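Local coordinates for glutathione S-transferase (Vibrio parahaemolyticus, PDB 7MIQ), which probably catalyses the conjugation of reduced glutathione to electrophilic compounds, as a glutathione S-transferase of the Gtt2 class, at residues 103-115 with 166-178. Numbering follows the deposited sequence.
Sequences FQGLYAAFQAFRN and TGYIFIGFAVNGL
F173 O takes two backbone N-H groups at once, from G177 N at 2.8 Å and L178 N at 2.9 Å. The i to i+5 bond from L178 N makes a wider pi-type turn at 173-177, and L178 lies against the last turn of helix 88-114: its CD2 is 3.7 Å from F113 N, and both its methyls touch A112 CB. The axes run in the same general sense, 39° apart, 8.9 Å at closest approach.

F173 is the central knob, lodged among L106, A109, F110 and F113. Its CB rests on A109 CB, while the ring runs on and drives its edge at the face of F110, CZ to F110 CE1 3.3 Å, with the planes at 56°. The same ring turns CE1 to F113 in an offset edge-to-face pair, at 3.7 Å from F113 CD2. The reciprocal knob is L106: with CG anti to the backbone N (chi1 -176°), the branch reaches across the groove, CD1 meeting F173 CD2 and I169 CG2, and CD2 meeting T166 CG2. Toward the N-terminal end of both segments, G105 CA sits over one face of the F170 ring, 3.8 Å from its centroid, a CH-pi contact in which the ring lies close against the glycine backbone.

T166 turns its hydroxyl elsewhere, to H98 and to R14 of helix 10-22, in the thioredoxin-like domain; L106, I169 and F173 also touch that helix. No hydrogen bond spans the two segments. F173 O is satisfied within its own segment and T166 OG1 by H98 and R14, so neither needs a polar partner across this buried seam of the all-helical C-terminal domain, which depends on apolar shape fit and ring edges.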
loop_
_atom_site.group_PDB
_atom_site.type_symbol
_atom_site.label_atom_id
_atom_site.label_comp_id
_atom_site.label_asym_id
_atom_site.label_seq_id
_atom_site.Cartn_x
_atom_site.Cartn_y
_atom_site.Cartn_z
ATOM N N PHE A 103 2.100 2.207 -5.839
ATOM C CA PHE A 103 0.973 2.407 -6.757
ATOM C C PHE A 103 1.431 2.928 -8.115
ATOM O O PHE A 103 1.179 2.306 -9.152
ATOM C CB PHE A 103 -0.056 3.375 -6.176
ATOM C CG PHE A 103 -1.367 3.372 -6.912
ATOM C CD1 PHE A 103 -2.262 2.326 -6.749
ATOM C CD2 PHE A 103 -1.701 4.407 -7.770
ATOM C CE1 PHE A 103 -3.467 2.314 -7.424
ATOM C CE2 PHE A 103 -2.907 4.401 -8.449
ATOM C CZ PHE A 103 -3.790 3.353 -8.277
ATOM N N GLN A 104 2.072 4.098 -8.130
ATOM C CA GLN A 104 2.365 4.763 -9.393
ATOM C C GLN A 104 3.521 4.119 -10.146
ATOM O O GLN A 104 3.671 4.365 -11.347
ATOM C CB GLN A 104 2.651 6.248 -9.147
ATOM C CG GLN A 104 1.520 6.962 -8.410
ATOM C CD GLN A 104 1.833 8.414 -8.097
ATOM O OE1 GLN A 104 2.498 9.098 -8.875
ATOM N NE2 GLN A 104 1.352 8.892 -6.949
ATOM N N GLY A 105 4.329 3.297 -9.483
ATOM C CA GLY A 105 5.462 2.685 -10.146
ATOM C C GLY A 105 5.418 1.171 -10.204
ATOM O O GLY A 105 5.185 0.594 -11.272
ATOM N N LEU A 106 5.636 0.520 -9.057
ATOM C CA LEU A 106 5.803 -0.931 -9.031
ATOM C C LEU A 106 4.564 -1.648 -9.551
ATOM O O LEU A 106 4.660 -2.516 -10.425
ATOM C CB LEU A 106 6.128 -1.397 -7.610
ATOM C CG LEU A 106 6.410 -2.892 -7.468
ATOM C CD1 LEU A 106 7.576 -3.307 -8.360
ATOM C CD2 LEU A 106 6.692 -3.246 -6.016
ATOM N N TYR A 107 3.391 -1.310 -9.009
ATOM C CA TYR A 107 2.165 -1.987 -9.418
ATOM C C TYR A 107 1.911 -1.816 -10.912
ATOM O O TYR A 107 1.525 -2.770 -11.598
ATOM C CB TYR A 107 0.979 -1.455 -8.612
ATOM C CG TYR A 107 0.984 -1.780 -7.131
ATOM C CD1 TYR A 107 1.781 -2.796 -6.615
ATOM C CD2 TYR A 107 0.175 -1.070 -6.250
ATOM C CE1 TYR A 107 1.775 -3.090 -5.257
ATOM C CE2 TYR A 107 0.162 -1.354 -4.896
ATOM C CZ TYR A 107 0.962 -2.365 -4.405
ATOM O OH TYR A 107 0.944 -2.645 -3.056
ATOM N N ALA A 108 2.120 -0.605 -11.435
ATOM C CA ALA A 108 1.955 -0.379 -12.866
ATOM C C ALA A 108 2.974 -1.167 -13.681
ATOM O O ALA A 108 2.661 -1.624 -14.787
ATOM C CB ALA A 108 2.061 1.113 -13.178
ATOM N N ALA A 109 4.191 -1.339 -13.156
ATOM C CA ALA A 109 5.197 -2.119 -13.869
ATOM C C ALA A 109 4.831 -3.596 -13.897
ATOM O O ALA A 109 5.010 -4.266 -14.920
ATOM C CB ALA A 109 6.572 -1.918 -13.231
ATOM N N PHE A 110 4.330 -4.121 -12.774
ATOM C CA PHE A 110 3.817 -5.488 -12.740
ATOM C C PHE A 110 2.754 -5.698 -13.811
ATOM O O PHE A 110 2.821 -6.655 -14.592
ATOM C CB PHE A 110 3.233 -5.796 -11.358
ATOM C CG PHE A 110 4.190 -6.472 -10.413
ATOM C CD1 PHE A 110 4.511 -7.811 -10.568
ATOM C CD2 PHE A 110 4.740 -5.778 -9.346
ATOM C CE1 PHE A 110 5.374 -8.442 -9.690
ATOM C CE2 PHE A 110 5.608 -6.403 -8.466
ATOM C CZ PHE A 110 5.926 -7.737 -8.638
ATOM N N GLN A 111 1.761 -4.807 -13.859
ATOM C CA GLN A 111 0.646 -4.976 -14.786
ATOM C C GLN A 111 1.107 -4.910 -16.236
ATOM O O GLN A 111 0.630 -5.676 -17.080
ATOM C CB GLN A 111 -0.424 -3.918 -14.517
ATOM C CG GLN A 111 -1.157 -4.102 -13.198
ATOM C CD GLN A 111 -1.917 -5.413 -13.135
ATOM O OE1 GLN A 111 -2.440 -5.891 -14.143
ATOM N NE2 GLN A 111 -1.973 -6.007 -11.949
ATOM N N ALA A 112 2.028 -3.997 -16.549
ATOM C CA ALA A 112 2.545 -3.919 -17.911
ATOM C C ALA A 112 3.359 -5.158 -18.257
ATOM O O ALA A 112 3.318 -5.637 -19.398
ATOM C CB ALA A 112 3.386 -2.656 -18.084
ATOM N N PHE A 113 4.095 -5.696 -17.285
ATOM C CA PHE A 113 4.935 -6.862 -17.536
ATOM C C PHE A 113 4.089 -8.106 -17.783
ATOM O O PHE A 113 4.317 -8.841 -18.750
ATOM C CB PHE A 113 5.887 -7.073 -16.358
ATOM C CG PHE A 113 6.938 -8.121 -16.600
ATOM C CD1 PHE A 113 7.889 -7.954 -17.596
ATOM C CD2 PHE A 113 6.989 -9.264 -15.816
ATOM C CE1 PHE A 113 8.863 -8.915 -17.814
ATOM C CE2 PHE A 113 7.962 -10.228 -16.029
ATOM C CZ PHE A 113 8.900 -10.054 -17.029
ATOM N N ARG A 114 3.096 -8.350 -16.925
ATOM C CA ARG A 114 2.279 -9.551 -17.062
ATOM C C ARG A 114 1.319 -9.472 -18.243
ATOM O O ARG A 114 0.860 -10.516 -18.720
ATOM C CB ARG A 114 1.501 -9.808 -15.768
ATOM C CG ARG A 114 0.260 -8.946 -15.603
ATOM C CD ARG A 114 -0.340 -9.078 -14.209
ATOM N NE ARG A 114 -0.546 -10.467 -13.815
ATOM C CZ ARG A 114 -1.219 -10.847 -12.738
ATOM N NH1 ARG A 114 -1.794 -9.966 -11.935
ATOM N NH2 ARG A 114 -1.322 -12.145 -12.460
ATOM N N ASN A 115 1.009 -8.273 -18.727
ATOM C CA ASN A 115 0.092 -8.124 -19.853
ATOM C C ASN A 115 0.843 -7.841 -21.147
ATOM O O ASN A 115 1.280 -6.716 -21.395
ATOM C CB ASN A 115 -0.919 -7.006 -19.584
ATOM C CG ASN A 115 -1.801 -7.290 -18.385
ATOM O OD1 ASN A 115 -1.975 -8.441 -17.986
ATOM N ND2 ASN A 115 -2.366 -6.238 -17.807
ATOM N N THR A 166 12.204 -1.091 -2.572
ATOM C CA THR A 166 11.064 -1.168 -3.479
ATOM C C THR A 166 11.328 -0.404 -4.772
ATOM O O THR A 166 10.960 -0.867 -5.858
ATOM C CB THR A 166 9.819 -0.637 -2.769
ATOM O OG1 THR A 166 9.539 -1.470 -1.636
ATOM C CG2 THR A 166 8.617 -0.625 -3.702
ATOM N N GLY A 167 11.969 0.763 -4.680
ATOM C CA GLY A 167 12.305 1.499 -5.890
ATOM C C GLY A 167 13.269 0.740 -6.782
ATOM O O GLY A 167 13.142 0.757 -8.011
ATOM N N TYR A 168 14.248 0.067 -6.173
ATOM C CA TYR A 168 15.201 -0.742 -6.930
ATOM C C TYR A 168 14.491 -1.840 -7.713
ATOM O O TYR A 168 14.765 -2.039 -8.904
ATOM C CB TYR A 168 16.241 -1.318 -5.964
ATOM C CG TYR A 168 17.136 -2.426 -6.486
ATOM C CD1 TYR A 168 18.339 -2.141 -7.124
ATOM C CD2 TYR A 168 16.801 -3.762 -6.289
ATOM C CE1 TYR A 168 19.170 -3.164 -7.579
ATOM C CE2 TYR A 168 17.618 -4.782 -6.736
ATOM C CZ TYR A 168 18.800 -4.480 -7.378
ATOM O OH TYR A 168 19.606 -5.508 -7.812
ATOM N N ILE A 169 13.553 -2.543 -7.073
ATOM C CA ILE A 169 12.781 -3.569 -7.772
ATOM C C ILE A 169 11.957 -2.945 -8.893
ATOM O O ILE A 169 11.861 -3.502 -9.995
ATOM C CB ILE A 169 11.893 -4.346 -6.778
ATOM C CG1 ILE A 169 12.754 -5.117 -5.772
ATOM C CG2 ILE A 169 10.951 -5.296 -7.518
ATOM C CD1 ILE A 169 13.641 -6.169 -6.406
ATOM N N PHE A 170 11.356 -1.778 -8.634
ATOM C CA PHE A 170 10.562 -1.096 -9.657
ATOM C C PHE A 170 11.414 -0.732 -10.867
ATOM O O PHE A 170 11.039 -1.014 -12.012
ATOM C CB PHE A 170 9.897 0.150 -9.056
ATOM C CG PHE A 170 9.489 1.188 -10.077
ATOM C CD1 PHE A 170 8.627 0.871 -11.117
ATOM C CD2 PHE A 170 9.961 2.490 -9.983
ATOM C CE1 PHE A 170 8.256 1.831 -12.052
ATOM C CE2 PHE A 170 9.597 3.452 -10.910
ATOM C CZ PHE A 170 8.741 3.122 -11.946
ATOM N N ILE A 171 12.570 -0.104 -10.636
ATOM C CA ILE A 171 13.427 0.273 -11.757
ATOM C C ILE A 171 13.974 -0.969 -12.456
ATOM O O ILE A 171 14.130 -0.977 -13.685
ATOM C CB ILE A 171 14.548 1.220 -11.278
ATOM C CG1 ILE A 171 13.965 2.576 -10.857
ATOM C CG2 ILE A 171 15.613 1.409 -12.357
ATOM C CD1 ILE A 171 13.102 3.251 -11.923
ATOM N N GLY A 172 14.251 -2.038 -11.704
ATOM C CA GLY A 172 14.606 -3.301 -12.336
ATOM C C GLY A 172 13.529 -3.800 -13.281
ATOM O O GLY A 172 13.825 -4.265 -14.387
ATOM N N PHE A 173 12.265 -3.710 -12.858
ATOM C CA PHE A 173 11.149 -4.026 -13.745
ATOM C C PHE A 173 11.214 -3.194 -15.019
ATOM O O PHE A 173 11.137 -3.729 -16.132
ATOM C CB PHE A 173 9.819 -3.774 -13.028
ATOM C CG PHE A 173 9.122 -5.018 -12.557
ATOM C CD1 PHE A 173 8.556 -5.897 -13.462
ATOM C CD2 PHE A 173 8.995 -5.284 -11.202
ATOM C CE1 PHE A 173 7.903 -7.035 -13.029
ATOM C CE2 PHE A 173 8.342 -6.423 -10.762
ATOM C CZ PHE A 173 7.797 -7.298 -11.680
ATOM N N ALA A 174 11.356 -1.875 -14.869
ATOM C CA ALA A 174 11.280 -0.975 -16.016
ATOM C C ALA A 174 12.391 -1.253 -17.023
ATOM O O ALA A 174 12.142 -1.303 -18.234
ATOM C CB ALA A 174 11.342 0.477 -15.540
ATOM N N VAL A 175 13.619 -1.437 -16.542
ATOM C CA VAL A 175 14.762 -1.594 -17.436
ATOM C C VAL A 175 14.850 -3.021 -17.969
ATOM O O VAL A 175 14.942 -3.241 -19.182
ATOM C CB VAL A 175 16.062 -1.183 -16.720
ATOM C CG1 VAL A 175 17.268 -1.496 -17.595
ATOM C CG2 VAL A 175 16.028 0.304 -16.360
ATOM N N ASN A 176 14.841 -4.011 -17.074
ATOM C CA ASN A 176 15.106 -5.391 -17.467
ATOM C C ASN A 176 13.854 -6.167 -17.849
ATOM O O ASN A 176 13.967 -7.231 -18.466
ATOM C CB ASN A 176 15.833 -6.130 -16.338
ATOM C CG ASN A 176 17.258 -5.655 -16.164
ATOM O OD1 ASN A 176 17.710 -4.757 -16.874
ATOM N ND2 ASN A 176 17.975 -6.251 -15.215
ATOM N N GLY A 177 12.673 -5.675 -17.497
ATOM C CA GLY A 177 11.448 -6.349 -17.876
ATOM C C GLY A 177 10.703 -5.650 -18.995
ATOM O O GLY A 177 10.166 -6.303 -19.892
ATOM N N LEU A 178 10.667 -4.320 -18.960
ATOM C CA LEU A 178 9.874 -3.538 -19.899
ATOM C C LEU A 178 10.711 -2.811 -20.945
ATOM O O LEU A 178 10.147 -2.065 -21.753
ATOM C CB LEU A 178 9.013 -2.526 -19.137
ATOM C CG LEU A 178 8.043 -3.144 -18.128
ATOM C CD1 LEU A 178 7.314 -2.058 -17.354
ATOM C CD2 LEU A 178 7.055 -4.067 -18.823
#